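BIFUNCTIONAL PROTEIN Proline utilization A (PutA) (Corynebacterium freiburgense, PDB 5UX5) oxidises proline to glutamate in two steps, with an FAD-dependent proline dehydrogenase and an NAD-dependent aldehyde dehydrogenase joined in one polypeptide. Local coordinates at residues K614-P619 against R656-H661. Residues are numbered along the deposited sequence; the frame is centred on the assembly and turned at random.
Sequences KAILKP and RRLMSH. With NAD (nicotinamide-adenine-dinucleotide), chain F.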
ATOM      1  N   LYS A 614      28.246  -2.493  17.935  1.00 35.48           N
ATOM      2  CA  LYS A 614      28.581  -1.338  17.103  1.00 38.14           C
ATOM      3  C   LYS A 614      28.307  -1.677  15.635  1.00 32.01           C
ATOM      4  O   LYS A 614      28.267  -2.851  15.245  1.00 28.92           O
ATOM      5  CB  LYS A 614      30.053  -0.921  17.294  1.00 31.07           C
ATOM      6  CG  LYS A 614      30.307  -0.062  18.554  1.00 40.33           C
ATOM      7  CD  LYS A 614      30.209  -0.804  19.894  1.00 40.42           C
ATOM      8  CE  LYS A 614      31.562  -1.382  20.319  1.00 47.90           C
ATOM      9  NZ  LYS A 614      31.478  -2.639  21.134  1.00 47.27           N
ATOM     10  N   ALA A 615      28.042  -0.657  14.824  1.00 30.39           N
ATOM     11  CA  ALA A 615      27.734  -0.914  13.420  1.00 28.90           C
ATOM     12  C   ALA A 615      28.585  -0.061  12.496  1.00 35.83           C
ATOM     13  O   ALA A 615      28.764   1.144  12.724  1.00 42.85           O
ATOM     14  CB  ALA A 615      26.266  -0.671  13.112  1.00 29.30           C
ATOM     15  N   ILE A 616      29.067  -0.692  11.425  1.00 32.73           N
ATOM     16  CA  ILE A 616      29.648   0.004  10.283  1.00 34.14           C
ATOM     17  C   ILE A 616      28.651  -0.057   9.137  1.00 39.79           C
ATOM     18  O   ILE A 616      28.215  -1.145   8.734  1.00 47.98           O
ATOM     19  CB  ILE A 616      31.000  -0.585   9.868  1.00 31.77           C
ATOM     20  CG1 ILE A 616      32.086  -0.147  10.845  1.00 32.52           C
ATOM     21  CG2 ILE A 616      31.345  -0.132   8.494  1.00 40.39           C
ATOM     22  CD1 ILE A 616      33.411  -0.832  10.634  1.00 31.00           C
ATOM     23  N   LEU A 617      28.259   1.113   8.649  1.00 30.51           N
ATOM     24  CA  LEU A 617      27.421   1.236   7.468  1.00 33.86           C
ATOM     25  C   LEU A 617      28.315   1.466   6.258  1.00 42.67           C
ATOM     26  O   LEU A 617      29.037   2.475   6.191  1.00 37.35           O
ATOM     27  CB  LEU A 617      26.418   2.382   7.627  1.00 33.58           C
ATOM     28  CG  LEU A 617      25.633   2.824   6.373  1.00 34.32           C
ATOM     29  CD1 LEU A 617      24.937   1.660   5.699  1.00 31.62           C
ATOM     30  CD2 LEU A 617      24.603   3.894   6.738  1.00 27.54           C
ATOM     31  N   LYS A 618      28.258   0.537   5.306  1.00 39.62           N
ATOM     32  CA  LYS A 618      28.942   0.699   4.025  1.00 42.56           C
ATOM     33  C   LYS A 618      27.883   0.755   2.923  1.00 36.76           C
ATOM     34  O   LYS A 618      27.411  -0.293   2.449  1.00 39.84           O
ATOM     35  CB  LYS A 618      29.946  -0.442   3.812  1.00 39.91           C
ATOM     36  CG  LYS A 618      30.911  -0.242   2.651  1.00 40.59           C
ATOM     37  CD  LYS A 618      30.347  -0.898   1.442  1.00 42.13           C
ATOM     38  CE  LYS A 618      30.681  -0.181   0.208  1.00 43.80           C
ATOM     39  NZ  LYS A 618      29.632  -0.597  -0.742  1.00 49.88           N
ATOM     40  N   PRO A 619      27.483   1.933   2.468  1.00 35.46           N
ATOM     41  CA  PRO A 619      26.355   2.022   1.534  1.00 32.27           C
ATOM     42  C   PRO A 619      26.744   1.781   0.077  1.00 39.48           C
ATOM     43  O   PRO A 619      27.896   1.953  -0.350  1.00 31.71           O
ATOM     44  CB  PRO A 619      25.871   3.457   1.718  1.00 29.93           C
ATOM     45  CG  PRO A 619      27.039   4.211   2.273  1.00 30.92           C
ATOM     46  CD  PRO A 619      28.100   3.243   2.709  1.00 41.27           C
ATOM     47  N   ARG A 656      37.228  -5.221   0.558  1.00 37.74           N
ATOM     48  CA  ARG A 656      37.452  -6.618   0.895  1.00 36.86           C
ATOM     49  C   ARG A 656      38.015  -6.747   2.302  1.00 37.95           C
ATOM     50  O   ARG A 656      37.619  -7.632   3.072  1.00 46.64           O
ATOM     51  CB  ARG A 656      38.409  -7.244  -0.126  1.00 40.73           C
ATOM     52  CG  ARG A 656      38.930  -8.584   0.306  1.00 48.69           C
ATOM     53  CD  ARG A 656      39.500  -9.384  -0.843  1.00 51.42           C
ATOM     54  NE  ARG A 656      39.790 -10.755  -0.416  1.00 49.57           N
ATOM     55  CZ  ARG A 656      40.349 -11.667  -1.200  1.00 48.54           C
ATOM     56  NH1 ARG A 656      40.688 -11.360  -2.444  1.00 46.18           N
ATOM     57  NH2 ARG A 656      40.549 -12.891  -0.745  1.00 52.03           N
ATOM     58  N   ARG A 657      38.913  -5.844   2.669  1.00 35.82           N
ATOM     59  CA  ARG A 657      39.448  -5.836   4.018  1.00 36.16           C
ATOM     60  C   ARG A 657      38.338  -5.579   5.031  1.00 34.11           C
ATOM     61  O   ARG A 657      38.333  -6.167   6.118  1.00 35.04           O
ATOM     62  CB  ARG A 657      40.563  -4.795   4.108  1.00 41.31           C
ATOM     63  CG  ARG A 657      41.236  -4.663   5.430  1.00 51.50           C
ATOM     64  CD  ARG A 657      41.805  -5.993   5.881  1.00 59.38           C
ATOM     65  NE  ARG A 657      42.374  -5.872   7.220  1.00 59.99           N
ATOM     66  CZ  ARG A 657      42.613  -6.889   8.040  1.00 47.47           C
ATOM     67  NH1 ARG A 657      42.330  -8.133   7.677  1.00 43.67           N
ATOM     68  NH2 ARG A 657      43.134  -6.649   9.231  1.00 39.02           N
ATOM     69  N   LEU A 658      37.374  -4.721   4.696  1.00 33.78           N
ATOM     70  CA  LEU A 658      36.275  -4.508   5.631  1.00 36.34           C
ATOM     71  C   LEU A 658      35.387  -5.747   5.742  1.00 36.18           C
ATOM     72  O   LEU A 658      35.040  -6.169   6.846  1.00 34.88           O
ATOM     73  CB  LEU A 658      35.450  -3.287   5.237  1.00 35.42           C
ATOM     74  CG  LEU A 658      34.233  -3.047   6.136  1.00 33.17           C
ATOM     75  CD1 LEU A 658      34.670  -3.003   7.570  1.00 37.84           C
ATOM     76  CD2 LEU A 658      33.609  -1.754   5.799  1.00 31.42           C
ATOM     77  N   MET A 659      35.009  -6.354   4.617  1.00 38.89           N
ATOM     78  CA  MET A 659      34.070  -7.467   4.702  1.00 38.89           C
ATOM     79  C   MET A 659      34.721  -8.720   5.259  1.00 41.06           C
ATOM     80  O   MET A 659      34.021  -9.569   5.816  1.00 33.98           O
ATOM     81  CB  MET A 659      33.459  -7.799   3.347  1.00 40.54           C
ATOM     82  CG  MET A 659      32.723  -6.668   2.720  1.00 37.85           C
ATOM     83  SD  MET A 659      31.555  -5.850   3.809  1.00 42.77           S
ATOM     84  CE  MET A 659      31.051  -4.482   2.735  1.00 29.87           C
ATOM     85  N   SER A 660      36.027  -8.897   5.065  1.00 39.96           N
ATOM     86  CA  SER A 660      36.700 -10.092   5.566  1.00 42.13           C
ATOM     87  C   SER A 660      37.319  -9.882   6.941  1.00 40.08           C
ATOM     88  O   SER A 660      38.032 -10.767   7.432  1.00 35.32           O
ATOM     89  CB  SER A 660      37.787 -10.563   4.590  1.00 35.15           C
ATOM     90  OG  SER A 660      38.936  -9.721   4.627  1.00 38.74           O
ATOM     91  N   HIS A 661      37.078  -8.740   7.565  1.00 37.74           N
ATOM     92  CA  HIS A 661      37.901  -8.361   8.700  1.00 40.70           C
ATOM     93  C   HIS A 661      37.738  -9.349   9.860  1.00 40.81           C
ATOM     94  O   HIS A 661      36.615  -9.770  10.177  1.00 42.71           O
ATOM     95  CB  HIS A 661      37.577  -6.938   9.144  1.00 31.24           C
ATOM     96  CG  HIS A 661      38.566  -6.414  10.122  1.00 33.35           C
ATOM     97  ND1 HIS A 661      38.642  -6.880  11.421  1.00 35.26           N
ATOM     98  CD2 HIS A 661      39.586  -5.542   9.969  1.00 33.18           C
ATOM     99  CE1 HIS A 661      39.630  -6.267  12.042  1.00 32.31           C
ATOM    100  NE2 HIS A 661      40.226  -5.456  11.180  1.00 38.07           N
TER
HETATM  101  PA  NAD F2002      25.836  -5.880  -4.876  1.00 46.97           P
HETATM  102  O1A NAD F2002      25.243  -7.266  -4.444  1.00 44.87           O
HETATM  103  O2A NAD F2002      27.013  -6.095  -5.885  1.00 49.98           O
HETATM  104  O5B NAD F2002      26.430  -5.135  -3.626  1.00 47.22           O
HETATM  105  C5B NAD F2002      25.639  -4.611  -2.588  1.00 41.56           C
HETATM  106  C4B NAD F2002      26.528  -3.974  -1.521  1.00 42.18           C
HETATM  107  O4B NAD F2002      27.728  -4.710  -1.257  1.00 34.01           O
HETATM  108  C3B NAD F2002      26.903  -2.569  -1.880  1.00 41.69           C
HETATM  109  O3B NAD F2002      27.073  -1.781  -0.756  1.00 42.84           O
HETATM  110  C2B NAD F2002      28.165  -2.862  -2.585  1.00 41.89           C
HETATM  111  O2B NAD F2002      28.941  -1.752  -2.874  1.00 38.11           O
HETATM  112  C1B NAD F2002      28.787  -3.863  -1.666  1.00 35.95           C
HETATM  113  N9A NAD F2002      29.870  -4.607  -2.299  1.00 41.27           N
HETATM  114  C8A NAD F2002      29.777  -5.444  -3.396  1.00 39.39           C
HETATM  115  N7A NAD F2002      30.994  -5.947  -3.690  1.00 43.63           N
HETATM  116  C5A NAD F2002      31.945  -5.454  -2.784  1.00 43.93           C
HETATM  117  C6A NAD F2002      33.312  -5.630  -2.592  1.00 43.94           C
HETATM  118  N6A NAD F2002      34.110  -6.472  -3.449  1.00 40.78           N
HETATM  119  N1A NAD F2002      33.924  -4.991  -1.581  1.00 46.59           N
HETATM  120  C2A NAD F2002      33.245  -4.171  -0.738  1.00 46.85           C
HETATM  121  N3A NAD F2002      31.906  -3.979  -0.889  1.00 46.35           N
HETATM  122  C4A NAD F2002      31.239  -4.597  -1.887  1.00 44.70           C
HETATM  123  O3  NAD F2002      24.604  -5.039  -5.454  1.00 65.37           O
HETATM  124  PN  NAD F2002      24.563  -4.013  -6.693  1.00 79.15           P
HETATM  125  O1N NAD F2002      25.838  -3.948  -7.509  1.00 79.07           O
HETATM  126  O2N NAD F2002      24.448  -2.629  -6.126  1.00 74.70           O
HETATM  127  O5D NAD F2002      23.298  -4.464  -7.580  1.00 77.41           O
HETATM  128  C5D NAD F2002      23.308  -5.782  -8.112  1.00 74.56           C
HETATM  129  C4D NAD F2002      21.955  -6.482  -8.263  1.00 71.63           C
HETATM  130  O4D NAD F2002      21.247  -6.713  -7.068  1.00 66.09           O
HETATM  131  C3D NAD F2002      20.930  -5.832  -9.126  1.00 72.15           C
HETATM  132  O3D NAD F2002      21.268  -5.740 -10.461  1.00 67.79           O
HETATM  133  C2D NAD F2002      19.858  -6.830  -8.936  1.00 71.17           C
HETATM  134  O2D NAD F2002      19.920  -7.770  -9.949  1.00 64.90           O
HETATM  135  C1D NAD F2002      20.104  -7.386  -7.552  1.00 66.83           C
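In the Rossmann-type NAD-binding region of the aldehyde dehydrogenase module, the C-terminal half of strand 614-618 meets the last turn of helix 653-659 beside the adenosine part of the cofactor. Ile616, Lys618, Leu658 and Met659 carry the contact, all of them buried, and no hydrogen bond links the two segments. The side chains of Ile616 and Leu658 cross at a slant, with Ile616 CG2 lying 3.9 Å from Leu658 CD2 and the other methyl pair, Ile616 CD1 and Leu658 CD1, 4.0 Å apart. Val506 and Leu509 of helix 499-511 also touch Ile616, while Val589 of strand 580-591 lies against both Leu658 and Met659.

Nearer the cofactor, the Met659 side chain, bent at chi2 (-49°), crosses that of Lys618 at about a right angle, with Met659 CE 3.9 Å from Lys618 CD. The same CE reaches to within 3.8 Å of adenine N3A of NAD. Lys618 starts toward the helix, CG anti to the backbone N (chi1 -169°), but bends at chi2 and chi3, so that its ammonium turns to the ribose. Lys618 NZ donates to O3B of NAD at 2.8 Å and to Pro619 O at 3.1 Å, standing well above the plane of that carbonyl. Glu651, just ahead of the helix, adds a further hydrogen bond to NAD.

Lys618 thus divides its work: its aliphatic chain packs against Met659, while its ammonium, also bonded to a backbone carbonyl, donates to the ribose hydroxyl O3B, consistent with a role in fixing the adenosine end of NAD.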